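Local coordinates for NAD-dependent aldehyde dehydrogenase (Burkholderia multivorans, PDB 5UJU), which probably oxidises aldehydes to carboxylic acids, using NAD+ as the electron acceptor, at residues 160-172 / 523-535. Residues are numbered along the deposited sequence; the frame is centred on the assembly and turned at random.
Sequences AQDRALEAVAYAW and NQSAAFSDFHGTG. With EDO (1,2-ethanediol), chain G.
A bend at the second torsion of Arg-163 (chi2 -69°), followed by a straight run to the guanidinium, swings its end off helix 158-175 and into the loop 523-535, whereas Glu-166 reaches the same loop fully extended, its CG anti to the backbone N (chi1 -179°). The guanidinium meets the loop end-on: NH1 and NH2 both bind the backbone O of Asp-530, at 3.1 and 2.9 Å, with that oxygen close to the guanidinium plane. Ala-527 CA lies over the centre of one flat face, 3.6 Å from Arg-163 CZ; CB of His-532 covers the rim of the opposite face. Within the helix, Glu-166 OE1 holds NH1 by a salt bridge, steadying the arginine's rotation, and its other oxygen, OE2, takes the N-H of Phe-528 at 2.8 Å from above the carboxylate plane. One carboxylate thus ties arginine and loop together. Beyond it the Phe-528 ring returns to the helix, CE1 beside Glu-166 CA and CZ 3.7 Å from Leu-165 CD2. Water enters the seam too, joining Arg-163 NE to Ser-525 O. On the loop, Asp-530 OD2 accepts the N-H of Ala-526, while OD1 forms a salt bridge with Lys-198 of the second subunit. The example illustrates how a buried arginine–glutamate pair can anchor an irregular segment by its main chain, here a loop of the aldehyde dehydrogenase fold that runs between a helix and the dimer interface.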
loop_
_atom_site.group_PDB
_atom_site.type_symbol
_atom_site.label_atom_id
_atom_site.label_comp_id
_atom_site.label_asym_id
_atom_site.label_seq_id
_atom_site.Cartn_x
_atom_site.Cartn_y
_atom_site.Cartn_z
ATOM N N ALA A 160 -15.923 17.354 -5.459
ATOM C CA ALA A 160 -14.899 17.081 -4.455
ATOM C C ALA A 160 -15.481 16.283 -3.305
ATOM O O ALA A 160 -14.841 15.351 -2.798
ATOM C CB ALA A 160 -14.286 18.381 -3.931
ATOM N N GLN A 161 -16.701 16.638 -2.890
ATOM C CA GLN A 161 -17.389 15.888 -1.849
ATOM C C GLN A 161 -17.655 14.449 -2.290
ATOM O O GLN A 161 -17.512 13.515 -1.493
ATOM C CB GLN A 161 -18.676 16.625 -1.476
ATOM C CG GLN A 161 -18.401 18.005 -0.867
ATOM C CD GLN A 161 -19.468 19.021 -1.184
ATOM O OE1 GLN A 161 -20.546 18.676 -1.669
ATOM N NE2 GLN A 161 -19.180 20.289 -0.901
ATOM N N ASP A 162 -17.998 14.251 -3.570
ATOM C CA ASP A 162 -18.075 12.898 -4.131
ATOM C C ASP A 162 -16.773 12.125 -3.912
ATOM O O ASP A 162 -16.782 10.973 -3.463
ATOM C CB ASP A 162 -18.385 12.957 -5.631
ATOM C CG ASP A 162 -19.828 13.299 -5.939
ATOM O OD1 ASP A 162 -20.699 13.117 -5.064
ATOM O OD2 ASP A 162 -20.084 13.757 -7.080
ATOM N N ARG A 163 -15.641 12.740 -4.256
ATOM C CA ARG A 163 -14.352 12.054 -4.151
ATOM C C ARG A 163 -13.975 11.808 -2.696
ATOM O O ARG A 163 -13.327 10.804 -2.377
ATOM C CB ARG A 163 -13.259 12.861 -4.866
ATOM C CG ARG A 163 -13.325 12.820 -6.411
ATOM C CD ARG A 163 -12.979 11.427 -6.952
ATOM N NE ARG A 163 -13.050 11.355 -8.420
ATOM C CZ ARG A 163 -12.755 10.270 -9.143
ATOM N NH1 ARG A 163 -12.378 9.139 -8.549
ATOM N NH2 ARG A 163 -12.846 10.309 -10.473
ATOM N N ALA A 164 -14.322 12.740 -1.806
ATOM C CA ALA A 164 -14.134 12.494 -0.378
ATOM C C ALA A 164 -14.963 11.296 0.073
ATOM O O ALA A 164 -14.455 10.386 0.732
ATOM C CB ALA A 164 -14.498 13.748 0.421
ATOM N N LEU A 165 -16.237 11.256 -0.329
ATOM C CA LEU A 165 -17.113 10.161 0.075
ATOM C C LEU A 165 -16.629 8.832 -0.490
ATOM O O LEU A 165 -16.694 7.793 0.182
ATOM C CB LEU A 165 -18.536 10.443 -0.406
ATOM C CG LEU A 165 -19.544 9.356 -0.007
ATOM C CD1 LEU A 165 -19.927 9.513 1.425
ATOM C CD2 LEU A 165 -20.773 9.374 -0.877
ATOM N N GLU A 166 -16.123 8.858 -1.722
ATOM C CA GLU A 166 -15.502 7.681 -2.317
ATOM C C GLU A 166 -14.354 7.163 -1.460
ATOM O O GLU A 166 -14.241 5.956 -1.218
ATOM C CB GLU A 166 -15.017 8.032 -3.725
ATOM C CG GLU A 166 -14.374 6.894 -4.463
ATOM C CD GLU A 166 -13.921 7.330 -5.850
ATOM O OE1 GLU A 166 -13.163 8.320 -5.932
ATOM O OE2 GLU A 166 -14.327 6.687 -6.834
ATOM N N ALA A 167 -13.489 8.065 -0.991
ATOM C CA ALA A 167 -12.379 7.654 -0.142
ATOM C C ALA A 167 -12.879 7.040 1.171
ATOM O O ALA A 167 -12.327 6.041 1.645
ATOM C CB ALA A 167 -11.465 8.846 0.129
ATOM N N VAL A 168 -13.922 7.629 1.768
ATOM C CA VAL A 168 -14.489 7.082 2.999
ATOM C C VAL A 168 -15.060 5.694 2.743
ATOM O O VAL A 168 -14.883 4.772 3.550
ATOM C CB VAL A 168 -15.559 8.036 3.565
ATOM C CG1 VAL A 168 -16.295 7.387 4.730
ATOM C CG2 VAL A 168 -14.929 9.347 4.003
ATOM N N ALA A 169 -15.720 5.512 1.592
ATOM C CA ALA A 169 -16.322 4.223 1.267
ATOM C C ALA A 169 -15.262 3.136 1.101
ATOM O O ALA A 169 -15.434 2.015 1.596
ATOM C CB ALA A 169 -17.177 4.344 -0.002
ATOM N N TYR A 170 -14.167 3.441 0.396
ATOM C CA TYR A 170 -13.069 2.479 0.278
ATOM C C TYR A 170 -12.469 2.144 1.646
ATOM O O TYR A 170 -12.156 0.981 1.923
ATOM C CB TYR A 170 -11.987 3.015 -0.658
ATOM C CG TYR A 170 -12.259 2.684 -2.111
ATOM C CD1 TYR A 170 -12.878 3.600 -2.952
ATOM C CD2 TYR A 170 -11.952 1.430 -2.618
ATOM C CE1 TYR A 170 -13.145 3.284 -4.293
ATOM C CE2 TYR A 170 -12.212 1.103 -3.943
ATOM C CZ TYR A 170 -12.809 2.033 -4.767
ATOM O OH TYR A 170 -13.067 1.693 -6.056
ATOM N N ALA A 171 -12.272 3.155 2.499
ATOM C CA ALA A 171 -11.768 2.908 3.850
ATOM C C ALA A 171 -12.688 1.955 4.600
ATOM O O ALA A 171 -12.250 0.911 5.087
ATOM C CB ALA A 171 -11.620 4.225 4.613
ATOM N N TRP A 172 -13.979 2.288 4.670
ATOM C CA TRP A 172 -14.941 1.419 5.346
ATOM C C TRP A 172 -14.963 0.026 4.711
ATOM O O TRP A 172 -15.079 -0.984 5.413
ATOM C CB TRP A 172 -16.329 2.068 5.313
ATOM C CG TRP A 172 -17.443 1.195 5.838
ATOM C CD1 TRP A 172 -18.563 0.787 5.170
ATOM C CD2 TRP A 172 -17.516 0.604 7.142
ATOM N NE1 TRP A 172 -19.339 -0.013 5.986
ATOM C CE2 TRP A 172 -18.717 -0.137 7.201
ATOM C CE3 TRP A 172 -16.689 0.643 8.272
ATOM C CZ2 TRP A 172 -19.109 -0.835 8.344
ATOM C CZ3 TRP A 172 -17.077 -0.062 9.410
ATOM C CH2 TRP A 172 -18.276 -0.793 9.430
ATOM N N ASN A 523 -11.198 15.742 -20.033
ATOM C CA ASN A 523 -10.878 16.381 -18.760
ATOM C C ASN A 523 -11.703 15.802 -17.618
ATOM O O ASN A 523 -11.257 15.831 -16.468
ATOM C CB ASN A 523 -11.131 17.892 -18.790
ATOM C CG ASN A 523 -10.659 18.550 -20.074
ATOM O OD1 ASN A 523 -10.889 18.036 -21.164
ATOM N ND2 ASN A 523 -10.004 19.703 -19.943
ATOM N N GLN A 524 -12.894 15.282 -17.907
ATOM C CA GLN A 524 -13.864 14.954 -16.868
ATOM C C GLN A 524 -13.678 13.540 -16.330
ATOM O O GLN A 524 -13.301 12.615 -17.059
ATOM C CB GLN A 524 -15.286 15.099 -17.406
ATOM C CG GLN A 524 -15.635 16.505 -17.842
ATOM C CD GLN A 524 -16.958 16.571 -18.574
ATOM O OE1 GLN A 524 -17.250 15.743 -19.439
ATOM N NE2 GLN A 524 -17.782 17.544 -18.206
ATOM N N SER A 525 -13.948 13.380 -15.032
ATOM C CA SER A 525 -13.992 12.050 -14.441
ATOM C C SER A 525 -15.024 12.053 -13.321
ATOM O O SER A 525 -15.174 13.044 -12.599
ATOM C CB SER A 525 -12.617 11.588 -13.918
ATOM O OG SER A 525 -12.239 12.236 -12.713
ATOM N N ALA A 526 -15.717 10.931 -13.175
ATOM C CA ALA A 526 -16.778 10.783 -12.188
ATOM C C ALA A 526 -16.307 9.868 -11.072
ATOM O O ALA A 526 -15.784 8.776 -11.336
ATOM C CB ALA A 526 -18.053 10.227 -12.824
ATOM N N ALA A 527 -16.469 10.325 -9.828
ATOM C CA ALA A 527 -16.260 9.449 -8.680
ATOM C C ALA A 527 -17.142 8.207 -8.803
ATOM O O ALA A 527 -18.190 8.231 -9.460
ATOM C CB ALA A 527 -16.588 10.189 -7.363
ATOM N N PHE A 528 -16.705 7.111 -8.176
ATOM C CA PHE A 528 -17.406 5.825 -8.121
ATOM C C PHE A 528 -17.466 5.136 -9.481
ATOM O O PHE A 528 -18.261 4.204 -9.664
ATOM C CB PHE A 528 -18.833 5.947 -7.565
ATOM C CG PHE A 528 -18.921 6.710 -6.267
ATOM C CD1 PHE A 528 -18.537 6.122 -5.070
ATOM C CD2 PHE A 528 -19.394 8.017 -6.252
ATOM C CE1 PHE A 528 -18.625 6.823 -3.879
ATOM C CE2 PHE A 528 -19.471 8.730 -5.074
ATOM C CZ PHE A 528 -19.094 8.129 -3.882
ATOM N N SER A 529 -16.697 5.601 -10.462
ATOM C CA SER A 529 -16.631 4.905 -11.740
ATOM C C SER A 529 -15.246 5.071 -12.368
ATOM O O SER A 529 -14.604 4.078 -12.731
ATOM C CB SER A 529 -17.734 5.401 -12.677
ATOM O OG SER A 529 -17.728 4.691 -13.912
ATOM N N ASP A 530 -14.756 6.312 -12.457
ATOM C CA ASP A 530 -13.481 6.603 -13.106
ATOM C C ASP A 530 -12.369 6.683 -12.063
ATOM O O ASP A 530 -12.411 7.533 -11.168
ATOM C CB ASP A 530 -13.564 7.910 -13.895
ATOM C CG ASP A 530 -14.692 7.903 -14.923
ATOM O OD1 ASP A 530 -14.890 6.869 -15.602
ATOM O OD2 ASP A 530 -15.389 8.930 -15.046
ATOM N N PHE A 531 -11.371 5.810 -12.195
ATOM C CA PHE A 531 -10.141 5.960 -11.431
ATOM C C PHE A 531 -9.378 7.166 -11.956
ATOM O O PHE A 531 -9.079 7.247 -13.154
ATOM C CB PHE A 531 -9.276 4.706 -11.547
ATOM C CG PHE A 531 -9.919 3.470 -10.986
ATOM C CD1 PHE A 531 -9.990 3.273 -9.613
ATOM C CD2 PHE A 531 -10.455 2.506 -11.838
ATOM C CE1 PHE A 531 -10.585 2.139 -9.093
ATOM C CE2 PHE A 531 -11.047 1.370 -11.330
ATOM C CZ PHE A 531 -11.114 1.184 -9.953
ATOM N N HIS A 532 -9.060 8.101 -11.065
ATOM C CA HIS A 532 -8.264 9.270 -11.418
ATOM C C HIS A 532 -6.788 8.919 -11.232
ATOM O O HIS A 532 -6.312 8.762 -10.099
ATOM C CB HIS A 532 -8.661 10.467 -10.563
ATOM C CG HIS A 532 -7.825 11.680 -10.807
ATOM N ND1 HIS A 532 -8.007 12.497 -11.903
ATOM C CD2 HIS A 532 -6.798 12.212 -10.104
ATOM C CE1 HIS A 532 -7.127 13.483 -11.863
ATOM N NE2 HIS A 532 -6.383 13.336 -10.779
ATOM N N GLY A 533 -6.065 8.797 -12.344
ATOM C CA GLY A 533 -4.721 8.249 -12.326
ATOM C C GLY A 533 -4.734 6.757 -12.049
ATOM O O GLY A 533 -5.707 6.228 -11.501
ATOM N N THR A 534 -3.666 6.056 -12.416
ATOM C CA THR A 534 -3.581 4.627 -12.143
ATOM C C THR A 534 -2.639 4.284 -11.003
ATOM O O THR A 534 -2.853 3.272 -10.332
ATOM C CB THR A 534 -3.122 3.860 -13.390
ATOM O OG1 THR A 534 -1.783 4.261 -13.733
ATOM C CG2 THR A 534 -4.078 4.116 -14.575
ATOM N N GLY A 535 -1.622 5.107 -10.758
ATOM C CA GLY A 535 -0.517 4.726 -9.905
ATOM C C GLY A 535 0.580 3.939 -10.596
ATOM O O GLY A 535 1.510 3.484 -9.916
HETATM C C1 EDO G . -17.717 11.071 -17.443
HETATM O O1 EDO G . -16.794 11.784 -16.621
HETATM C C2 EDO G . -17.792 9.604 -17.029
HETATM O O2 EDO G . -16.550 8.918 -17.270
HETATM O O HOH W 1 -17.690 13.260 -9.223
HETATM O O HOH W 2 -14.921 13.475 -9.667
#